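Local atomic coordinates of toluene, o-xylene monooxygenase oxygenase subunit (PDB entry 2INC), a protein that forms part of the oxygenase component of a bacterial monooxygenase that probably hydroxylates toluene and o-xylene. Residues Y123-L128 / A226-L231; V23-L28 / Q73-T78; M267-E272 / E276-W281. All coordinates share one frame; numbering follows the deposited sequence.

Contact 1 (Y123-L128 / A226-L231); sequences YLFHAL and ALLQQL
Leu227 carries the contact between helices 121-138 and 208-237 by reaching toward Leu124 and Phe125. Its CB and CG only set the direction, since both stay more than 4.5 Å from the facing segment. At the fork Leu227 CD2 does the touching: it comes 3.9 Å from Leu124 CD2 and 4.0 Å from Phe125 CE2. The other branch is a little farther off, with Leu227 CD1 4.3 Å from Leu124 CD2. The CD2 methyl therefore sits against both neighbours, meeting the Phe125 ring obliquely near CE2 and CZ. Leu124 meets it with CG anti to the backbone N (chi1 179°), which extends the side chain toward the other helix. Further round, Leu228 CD2 approaches Phe125 CZ at 4.3 Å. Helix 208-237 widens here into a pi-type turn, with Leu231 N bonded to Ala226 O.

The local axes are 13.1 Å apart at 133°, and the gap is spanned by leucine and phenylalanine side chains. Trp192 of helix 190-202 touches both Leu124 and Leu227, and Trp158 packs edge-to-face with Phe125. With no hydrogen bond between the segments, their attraction rests on dispersion and on the exclusion of water, which depend on shape and little on direction.

Contact 2 (V23-L28 / Q73-T78); sequences VVSTNL and QLVYRT
A chi1 of -60° turns CG1 of Val75 anti to its own carbonyl carbon and out toward Val24, where chi1 of -53° puts CG1 anti to the carbonyl carbon and leaves CG2 between backbone N and carbonyl carbon, facing Val75. Val24 CG2 meets Val75 CG1 at 3.6 Å, and the side chains cross at about a right angle. Valine suits both places: its branches start at CB, so a methyl reaches its neighbour without a long, flexible chain. Val75 CG1 also lies 4.0 Å from Ser25 OG, so the same methyl borders a polar atom.

That hydroxyl has work elsewhere. Ser25 OG gives its hydrogen to Tyr21 O, one turn back in helix 20-25, and a water lies 2.7 Å from Ser25 OG. The same water is 2.7 Å from Leu74 O, between the end of helix 20-25 and the residue before the N-cap of helix 76-99.

Val75 is that N-cap. Its N bonds to Thr78 OG1 at 3.1 Å, nearly straight at 171°, which supplies the N3 half of a capping box; valine, lacking a polar side chain, cannot return the bond. Beyond this, Arg77 forms a salt bridge with Glu20 of helix 20-25. Direct contact between the segments is thus a small apolar touch, while beside it a water within bonding distance of a hydroxyl and a carbonyl can donate to either.

Contact 3 (M267-E272 / E276-W281); sequences MALEKE and EVLQKW
At the corner where helix 241-268 gives way to helix 274-299, Leu278 leans back over the chain that has just turned and touches Ala268 and Leu269. One branch does all of it: Leu278 CD1 lies 4.2 Å from Ala268 CB and 4.4 Å from Leu269 CD2. The side chain leaves the helix with CG beside the backbone N (chi1 -72°) and CD1 extended (chi2 164°), which carries that methyl toward the preceding segment. Alanine fits opposite it, because its single methyl offers an apolar surface close to the backbone. Leu269 starts off at an angle to the facing helix, and its CD2 end swings nearer.

The chain turns between the two helices: a type I beta turn runs from Ala268 to Lys271, with Lys271 N bonded to Ala268 O at 3.1 Å, and Glu270 N is bonded to Met267 O. Ala268 O also accepts a hydrogen bond from Asn274 ND2, so a side chain at the start of helix 274-299 bonds back to the turn. Thr213 of helix 208-237 touches both Leu278 and Trp281, bringing a third helix to the corner. Leu269 is partly exposed, whereas Ala268 and Leu278 are buried.

In the fold
Contact 1 lies deepest, its centre about 10 Å from that of the chain, against about 19 Å for contact 2 and 20 Å for contact 3. All touching residues of contacts 1 and 2 are buried, whereas contact 3 includes the partly exposed Leu269. None touches another, yet they share elements. Helix 208-237 supplies one side of contact 1 and Thr213 beside contact 3; helix 274-299 belongs to contact 3 and sends Tyr296 onto Leu227. Helix 142-172 borders contacts 1 and 2, through Trp158 and Thr143. The chemistry follows position: wholly apolar between long helices, apolar beside a water at helix ends, apolar beside a backbone turn. Another protein chain adjoins contacts 1 and 2, but not contact 3.

Contact 1 (Y123-L128 / A226-L231)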
loop_
_atom_site.group_PDB
_atom_site.type_symbol
_atom_site.label_atom_id
_atom_site.label_comp_id
_atom_site.label_asym_id
_atom_site.label_seq_id
_atom_site.Cartn_x
_atom_site.Cartn_y
_atom_site.Cartn_z
ATOM N N TYR B 123 0.395 -22.409 -30.141
ATOM C CA TYR B 123 -0.300 -21.785 -31.287
ATOM C C TYR B 123 -1.795 -21.668 -30.990
ATOM O O TYR B 123 -2.423 -20.611 -31.154
ATOM C CB TYR B 123 0.016 -22.541 -32.610
ATOM C CG TYR B 123 1.486 -22.378 -32.936
ATOM C CD1 TYR B 123 1.933 -21.223 -33.561
ATOM C CD2 TYR B 123 2.435 -23.340 -32.576
ATOM C CE1 TYR B 123 3.266 -21.016 -33.821
ATOM C CE2 TYR B 123 3.834 -23.100 -32.834
ATOM C CZ TYR B 123 4.204 -21.958 -33.452
ATOM O OH TYR B 123 5.548 -21.643 -33.721
ATOM N N LEU B 124 -2.393 -22.728 -30.538
ATOM C CA LEU B 124 -3.813 -22.683 -30.351
ATOM C C LEU B 124 -4.183 -21.645 -29.254
ATOM O O LEU B 124 -5.121 -20.894 -29.431
ATOM C CB LEU B 124 -4.324 -24.066 -29.991
ATOM C CG LEU B 124 -5.829 -24.125 -29.740
ATOM C CD1 LEU B 124 -6.687 -23.423 -30.862
ATOM C CD2 LEU B 124 -6.216 -25.614 -29.712
ATOM N N PHE B 125 -3.432 -21.586 -28.161
ATOM C CA PHE B 125 -3.761 -20.652 -27.067
ATOM C C PHE B 125 -3.527 -19.221 -27.507
ATOM O O PHE B 125 -4.313 -18.341 -27.136
ATOM C CB PHE B 125 -2.946 -20.948 -25.764
ATOM C CG PHE B 125 -3.275 -22.275 -25.111
ATOM C CD1 PHE B 125 -2.326 -22.894 -24.264
ATOM C CD2 PHE B 125 -4.492 -22.901 -25.298
ATOM C CE1 PHE B 125 -2.573 -24.103 -23.634
ATOM C CE2 PHE B 125 -4.766 -24.135 -24.683
ATOM C CZ PHE B 125 -3.809 -24.739 -23.839
ATOM N N HIS B 126 -2.477 -18.974 -28.313
ATOM C CA HIS B 126 -2.300 -17.636 -28.850
ATOM C C HIS B 126 -3.426 -17.258 -29.832
ATOM O O HIS B 126 -3.906 -16.140 -29.789
ATOM C CB HIS B 126 -0.945 -17.448 -29.530
ATOM C CG HIS B 126 -0.698 -16.020 -29.931
ATOM N ND1 HIS B 126 -0.543 -15.008 -29.010
ATOM C CD2 HIS B 126 -0.681 -15.430 -31.146
ATOM C CE1 HIS B 126 -0.394 -13.854 -29.644
ATOM N NE2 HIS B 126 -0.455 -14.087 -30.945
ATOM N N ALA B 127 -3.911 -18.210 -30.624
ATOM C CA ALA B 127 -5.053 -17.960 -31.518
ATOM C C ALA B 127 -6.297 -17.628 -30.686
ATOM O O ALA B 127 -7.068 -16.769 -31.071
ATOM C CB ALA B 127 -5.320 -19.192 -32.401
ATOM N N LEU B 128 -6.447 -18.233 -29.515
ATOM C CA LEU B 128 -7.567 -17.861 -28.645
ATOM C C LEU B 128 -7.393 -16.455 -28.076
ATOM O O LEU B 128 -8.395 -15.710 -27.890
ATOM C CB LEU B 128 -7.718 -18.871 -27.502
ATOM C CG LEU B 128 -8.178 -20.287 -27.852
ATOM C CD1 LEU B 128 -8.211 -21.090 -26.540
ATOM C CD2 LEU B 128 -9.537 -20.247 -28.512
ATOM N N ALA B 226 -10.826 -30.943 -25.037
ATOM C CA ALA B 226 -9.741 -31.728 -25.603
ATOM C C ALA B 226 -8.409 -31.555 -24.872
ATOM O O ALA B 226 -7.776 -32.532 -24.420
ATOM C CB ALA B 226 -9.596 -31.430 -27.122
ATOM N N LEU B 227 -7.983 -30.307 -24.739
ATOM C CA LEU B 227 -6.632 -30.007 -24.306
ATOM C C LEU B 227 -6.500 -29.894 -22.815
ATOM O O LEU B 227 -5.439 -30.135 -22.282
ATOM C CB LEU B 227 -6.136 -28.719 -24.952
ATOM C CG LEU B 227 -5.489 -28.886 -26.317
ATOM C CD1 LEU B 227 -6.512 -29.265 -27.421
ATOM C CD2 LEU B 227 -4.821 -27.607 -26.670
ATOM N N LEU B 228 -7.542 -29.519 -22.094
ATOM C CA LEU B 228 -7.334 -29.417 -20.657
ATOM C C LEU B 228 -7.905 -30.674 -20.027
ATOM O O LEU B 228 -7.183 -31.415 -19.354
ATOM C CB LEU B 228 -7.958 -28.136 -20.066
ATOM C CG LEU B 228 -7.538 -26.808 -20.687
ATOM C CD1 LEU B 228 -8.211 -25.634 -19.945
ATOM C CD2 LEU B 228 -6.019 -26.660 -20.703
ATOM N N GLN B 229 -9.171 -30.939 -20.297
ATOM C CA GLN B 229 -9.815 -32.074 -19.692
ATOM C C GLN B 229 -9.202 -33.425 -20.105
ATOM O O GLN B 229 -8.739 -34.160 -19.244
ATOM C CB GLN B 229 -11.311 -32.034 -19.920
ATOM C CG GLN B 229 -12.084 -32.991 -19.034
ATOM C CD GLN B 229 -11.970 -32.656 -17.581
ATOM O OE1 GLN B 229 -11.939 -31.489 -17.199
ATOM N NE2 GLN B 229 -11.923 -33.670 -16.753
ATOM N N GLN B 230 -9.186 -33.742 -21.398
ATOM C CA GLN B 230 -8.864 -35.098 -21.820
ATOM C C GLN B 230 -7.361 -35.301 -21.767
ATOM O O GLN B 230 -6.882 -36.318 -21.269
ATOM C CB GLN B 230 -9.405 -35.369 -23.235
ATOM C CG GLN B 230 -10.944 -35.416 -23.317
ATOM C CD GLN B 230 -11.536 -36.477 -22.448
ATOM O OE1 GLN B 230 -11.056 -37.602 -22.447
ATOM N NE2 GLN B 230 -12.559 -36.130 -21.662
ATOM N N LEU B 231 -6.595 -34.350 -22.286
ATOM C CA LEU B 231 -5.141 -34.483 -22.173
ATOM C C LEU B 231 -4.687 -34.444 -20.702
ATOM O O LEU B 231 -3.871 -35.268 -20.275
ATOM C CB LEU B 231 -4.431 -33.421 -23.008
ATOM C CG LEU B 231 -2.898 -33.473 -22.989
ATOM C CD1 LEU B 231 -2.441 -34.749 -23.673
ATOM C CD2 LEU B 231 -2.317 -32.257 -23.677
#

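Contact 2 (V23-L28 / Q73-T78)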
loop_
_atom_site.group_PDB
_atom_site.type_symbol
_atom_site.label_atom_id
_atom_site.label_comp_id
_atom_site.label_asym_id
_atom_site.label_seq_id
_atom_site.Cartn_x
_atom_site.Cartn_y
_atom_site.Cartn_z
ATOM N N VAL B 23 -18.867 1.207 -10.598
ATOM C CA VAL B 23 -18.250 2.527 -10.690
ATOM C C VAL B 23 -17.206 2.602 -11.801
ATOM O O VAL B 23 -17.136 3.607 -12.496
ATOM C CB VAL B 23 -17.574 2.926 -9.357
ATOM C CG1 VAL B 23 -16.632 4.157 -9.525
ATOM C CG2 VAL B 23 -18.662 3.179 -8.301
ATOM N N VAL B 24 -16.397 1.559 -11.954
ATOM C CA VAL B 24 -15.253 1.654 -12.903
ATOM C C VAL B 24 -15.453 0.955 -14.231
ATOM O O VAL B 24 -14.551 1.044 -15.099
ATOM C CB VAL B 24 -13.951 1.114 -12.270
ATOM C CG1 VAL B 24 -13.672 1.796 -10.907
ATOM C CG2 VAL B 24 -14.057 -0.414 -12.030
ATOM N N SER B 25 -16.603 0.295 -14.422
ATOM C CA SER B 25 -16.816 -0.606 -15.586
ATOM C C SER B 25 -17.928 -0.232 -16.533
ATOM O O SER B 25 -17.966 -0.755 -17.668
ATOM C CB SER B 25 -17.065 -2.056 -15.153
ATOM O OG SER B 25 -16.110 -2.413 -14.179
ATOM N N THR B 26 -18.874 0.599 -16.072
ATOM C CA THR B 26 -20.112 0.750 -16.817
ATOM C C THR B 26 -20.149 1.973 -17.734
ATOM O O THR B 26 -19.669 3.057 -17.375
ATOM C CB THR B 26 -21.346 0.783 -15.866
ATOM O OG1 THR B 26 -21.143 1.804 -14.881
ATOM C CG2 THR B 26 -21.450 -0.531 -15.130
ATOM N N ASN B 27 -20.741 1.778 -18.912
ATOM C CA ASN B 27 -21.142 2.872 -19.776
ATOM C C ASN B 27 -19.961 3.659 -20.189
ATOM O O ASN B 27 -20.043 4.915 -20.212
ATOM C CB ASN B 27 -22.163 3.788 -19.077
ATOM C CG ASN B 27 -23.516 3.115 -18.938
ATOM O OD1 ASN B 27 -24.517 3.602 -19.439
ATOM N ND2 ASN B 27 -23.535 1.967 -18.308
ATOM N N LEU B 28 -18.869 2.959 -20.578
ATOM C CA LEU B 28 -17.615 3.665 -20.906
ATOM C C LEU B 28 -17.333 3.847 -22.395
ATOM O O LEU B 28 -16.535 4.714 -22.742
ATOM C CB LEU B 28 -16.374 2.945 -20.254
ATOM C CG LEU B 28 -16.526 2.723 -18.734
ATOM C CD1 LEU B 28 -15.426 1.943 -18.190
ATOM C CD2 LEU B 28 -16.646 4.075 -18.012
ATOM N N GLN B 73 -17.753 -10.051 -11.491
ATOM C CA GLN B 73 -17.513 -8.640 -11.135
ATOM C C GLN B 73 -16.047 -8.244 -11.163
ATOM O O GLN B 73 -15.599 -7.422 -10.384
ATOM C CB GLN B 73 -18.128 -8.292 -9.768
ATOM C CG GLN B 73 -19.635 -8.488 -9.800
ATOM C CD GLN B 73 -20.379 -8.006 -8.572
ATOM O OE1 GLN B 73 -21.386 -8.618 -8.189
ATOM N NE2 GLN B 73 -19.911 -6.928 -7.941
ATOM N N LEU B 74 -15.291 -8.802 -12.092
ATOM C CA LEU B 74 -13.861 -8.572 -12.080
ATOM C C LEU B 74 -13.581 -7.139 -12.461
ATOM O O LEU B 74 -14.225 -6.579 -13.357
ATOM C CB LEU B 74 -13.169 -9.455 -13.125
ATOM C CG LEU B 74 -12.896 -10.885 -12.738
ATOM C CD1 LEU B 74 -12.198 -11.538 -14.002
ATOM C CD2 LEU B 74 -11.949 -10.865 -11.555
ATOM N N VAL B 75 -12.602 -6.570 -11.784
ATOM C CA VAL B 75 -12.004 -5.331 -12.199
ATOM C C VAL B 75 -10.524 -5.616 -12.215
ATOM O O VAL B 75 -10.085 -6.644 -11.725
ATOM C CB VAL B 75 -12.304 -4.126 -11.272
ATOM C CG1 VAL B 75 -13.846 -3.870 -11.216
ATOM C CG2 VAL B 75 -11.711 -4.300 -9.857
ATOM N N TYR B 76 -9.778 -4.692 -12.772
ATOM C CA TYR B 76 -8.348 -4.889 -12.905
ATOM C C TYR B 76 -7.708 -5.219 -11.557
ATOM O O TYR B 76 -6.887 -6.134 -11.460
ATOM C CB TYR B 76 -7.771 -3.624 -13.427
ATOM C CG TYR B 76 -6.263 -3.656 -13.619
ATOM C CD1 TYR B 76 -5.398 -3.273 -12.569
ATOM C CD2 TYR B 76 -5.735 -4.027 -14.846
ATOM C CE1 TYR B 76 -3.994 -3.311 -12.745
ATOM C CE2 TYR B 76 -4.356 -4.008 -15.073
ATOM C CZ TYR B 76 -3.498 -3.645 -14.022
ATOM O OH TYR B 76 -2.137 -3.656 -14.335
ATOM N N ARG B 77 -8.107 -4.506 -10.501
ATOM C CA ARG B 77 -7.474 -4.688 -9.207
ATOM C C ARG B 77 -7.719 -6.103 -8.690
ATOM O O ARG B 77 -6.812 -6.732 -8.134
ATOM C CB ARG B 77 -7.992 -3.638 -8.226
ATOM C CG ARG B 77 -7.322 -3.680 -6.884
ATOM C CD ARG B 77 -8.047 -2.660 -5.965
ATOM N NE ARG B 77 -9.412 -3.094 -5.651
ATOM C CZ ARG B 77 -9.728 -4.020 -4.742
ATOM N NH1 ARG B 77 -8.782 -4.627 -4.007
ATOM N NH2 ARG B 77 -11.007 -4.328 -4.524
ATOM N N THR B 78 -8.952 -6.594 -8.866
ATOM C CA THR B 78 -9.322 -7.896 -8.290
ATOM C C THR B 78 -8.837 -9.043 -9.227
ATOM O O THR B 78 -8.472 -10.112 -8.754
ATOM C CB THR B 78 -10.788 -7.971 -7.942
ATOM O OG1 THR B 78 -11.564 -7.641 -9.086
ATOM C CG2 THR B 78 -11.137 -6.975 -6.820
HETATM O O HOH W 1 -14.362 -4.372 -14.953
#

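Contact 3 (M267-E272 / E276-W281)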
loop_
_atom_site.group_PDB
_atom_site.type_symbol
_atom_site.label_atom_id
_atom_site.label_comp_id
_atom_site.label_asym_id
_atom_site.label_seq_id
_atom_site.Cartn_x
_atom_site.Cartn_y
_atom_site.Cartn_z
ATOM N N MET B 267 -28.705 -12.732 -20.944
ATOM C CA MET B 267 -29.199 -11.407 -21.249
ATOM C C MET B 267 -29.757 -11.341 -22.663
ATOM O O MET B 267 -30.823 -10.785 -22.871
ATOM C CB MET B 267 -28.102 -10.375 -21.024
ATOM C CG MET B 267 -28.515 -9.012 -21.473
ATOM S SD MET B 267 -27.155 -7.900 -21.112
ATOM C CE MET B 267 -27.885 -6.336 -21.543
ATOM N N ALA B 268 -29.042 -11.890 -23.645
ATOM C CA ALA B 268 -29.512 -11.909 -25.014
ATOM C C ALA B 268 -30.905 -12.550 -25.147
ATOM O O ALA B 268 -31.740 -12.057 -25.900
ATOM C CB ALA B 268 -28.496 -12.612 -25.925
ATOM N N LEU B 269 -31.154 -13.615 -24.385
ATOM C CA LEU B 269 -32.452 -14.333 -24.439
ATOM C C LEU B 269 -33.624 -13.505 -23.892
ATOM O O LEU B 269 -34.761 -13.923 -24.010
ATOM C CB LEU B 269 -32.370 -15.665 -23.705
ATOM C CG LEU B 269 -31.383 -16.685 -24.281
ATOM C CD1 LEU B 269 -31.650 -18.095 -23.667
ATOM C CD2 LEU B 269 -31.444 -16.734 -25.755
ATOM N N GLU B 270 -33.358 -12.344 -23.305
ATOM C CA GLU B 270 -34.435 -11.433 -22.891
ATOM C C GLU B 270 -35.202 -10.868 -24.088
ATOM O O GLU B 270 -36.368 -10.493 -23.964
ATOM C CB GLU B 270 -33.904 -10.270 -22.056
ATOM C CG GLU B 270 -33.314 -10.614 -20.692
ATOM C CD GLU B 270 -32.546 -9.423 -20.118
ATOM O OE1 GLU B 270 -32.491 -8.360 -20.789
ATOM O OE2 GLU B 270 -31.999 -9.546 -18.999
ATOM N N LYS B 271 -34.558 -10.845 -25.246
ATOM C CA LYS B 271 -35.140 -10.307 -26.459
ATOM C C LYS B 271 -35.579 -11.424 -27.408
ATOM O O LYS B 271 -34.834 -12.363 -27.639
ATOM C CB LYS B 271 -34.125 -9.408 -27.151
ATOM C CG LYS B 271 -34.645 -8.843 -28.440
ATOM C CD LYS B 271 -33.998 -7.518 -28.768
ATOM C CE LYS B 271 -34.730 -6.845 -29.929
ATOM N NZ LYS B 271 -34.784 -7.749 -31.121
ATOM N N GLU B 272 -36.795 -11.327 -27.952
ATOM C CA GLU B 272 -37.304 -12.325 -28.902
ATOM C C GLU B 272 -36.381 -12.393 -30.086
ATOM O O GLU B 272 -35.870 -11.354 -30.518
ATOM C CB GLU B 272 -38.687 -11.921 -29.428
ATOM C CG GLU B 272 -39.843 -12.699 -28.829
ATOM C CD GLU B 272 -41.171 -11.943 -28.947
ATOM O OE1 GLU B 272 -41.395 -11.256 -29.980
ATOM O OE2 GLU B 272 -41.984 -12.017 -27.995
ATOM N N GLU B 276 -32.752 -17.879 -31.567
ATOM C CA GLU B 276 -32.657 -18.434 -32.906
ATOM C C GLU B 276 -31.388 -17.922 -33.596
ATOM O O GLU B 276 -30.754 -18.638 -34.375
ATOM C CB GLU B 276 -33.916 -18.111 -33.741
ATOM C CG GLU B 276 -35.294 -18.620 -33.135
ATOM C CD GLU B 276 -35.729 -17.951 -31.788
ATOM O OE1 GLU B 276 -35.715 -16.695 -31.645
ATOM O OE2 GLU B 276 -36.109 -18.711 -30.855
ATOM N N VAL B 277 -31.020 -16.666 -33.316
ATOM C CA VAL B 277 -29.836 -16.079 -33.948
ATOM C C VAL B 277 -28.601 -16.858 -33.409
ATOM O O VAL B 277 -27.729 -17.253 -34.183
ATOM C CB VAL B 277 -29.719 -14.556 -33.644
ATOM C CG1 VAL B 277 -28.253 -14.092 -33.827
ATOM C CG2 VAL B 277 -30.593 -13.736 -34.590
ATOM N N LEU B 278 -28.593 -17.112 -32.098
ATOM C CA LEU B 278 -27.485 -17.822 -31.454
ATOM C C LEU B 278 -27.451 -19.293 -31.875
ATOM O O LEU B 278 -26.374 -19.842 -32.157
ATOM C CB LEU B 278 -27.560 -17.694 -29.945
ATOM C CG LEU B 278 -27.217 -16.302 -29.396
ATOM C CD1 LEU B 278 -27.696 -16.208 -28.002
ATOM C CD2 LEU B 278 -25.713 -15.939 -29.446
ATOM N N GLN B 279 -28.629 -19.933 -31.977
ATOM C CA GLN B 279 -28.670 -21.342 -32.398
ATOM C C GLN B 279 -28.244 -21.548 -33.818
ATOM O O GLN B 279 -27.649 -22.575 -34.140
ATOM C CB GLN B 279 -30.044 -21.923 -32.162
ATOM C CG GLN B 279 -30.320 -22.041 -30.725
ATOM C CD GLN B 279 -31.729 -22.532 -30.478
ATOM O OE1 GLN B 279 -32.674 -22.144 -31.163
ATOM N NE2 GLN B 279 -31.877 -23.371 -29.482
ATOM N N LYS B 280 -28.501 -20.571 -34.669
ATOM C CA LYS B 280 -28.069 -20.650 -36.057
ATOM C C LYS B 280 -26.569 -20.525 -36.185
ATOM O O LYS B 280 -25.942 -21.158 -37.051
ATOM C CB LYS B 280 -28.718 -19.555 -36.885
ATOM C CG LYS B 280 -28.476 -19.678 -38.400
ATOM C CD LYS B 280 -29.029 -18.473 -39.289
ATOM C CE LYS B 280 -30.412 -17.925 -38.843
ATOM N NZ LYS B 280 -31.302 -18.967 -38.192
ATOM N N TRP B 281 -25.976 -19.665 -35.372
ATOM C CA TRP B 281 -24.498 -19.535 -35.403
ATOM C C TRP B 281 -23.831 -20.777 -34.816
ATOM O O TRP B 281 -22.856 -21.288 -35.378
ATOM C CB TRP B 281 -24.058 -18.282 -34.631
ATOM C CG TRP B 281 -24.198 -17.002 -35.385
ATOM C CD1 TRP B 281 -24.105 -16.813 -36.746
ATOM C CD2 TRP B 281 -24.366 -15.709 -34.811
ATOM N NE1 TRP B 281 -24.256 -15.471 -37.049
ATOM C CE2 TRP B 281 -24.391 -14.772 -35.876
ATOM C CE3 TRP B 281 -24.495 -15.244 -33.493
ATOM C CZ2 TRP B 281 -24.556 -13.403 -35.661
ATOM C CZ3 TRP B 281 -24.670 -13.870 -33.287
ATOM C CH2 TRP B 281 -24.705 -12.979 -34.370
#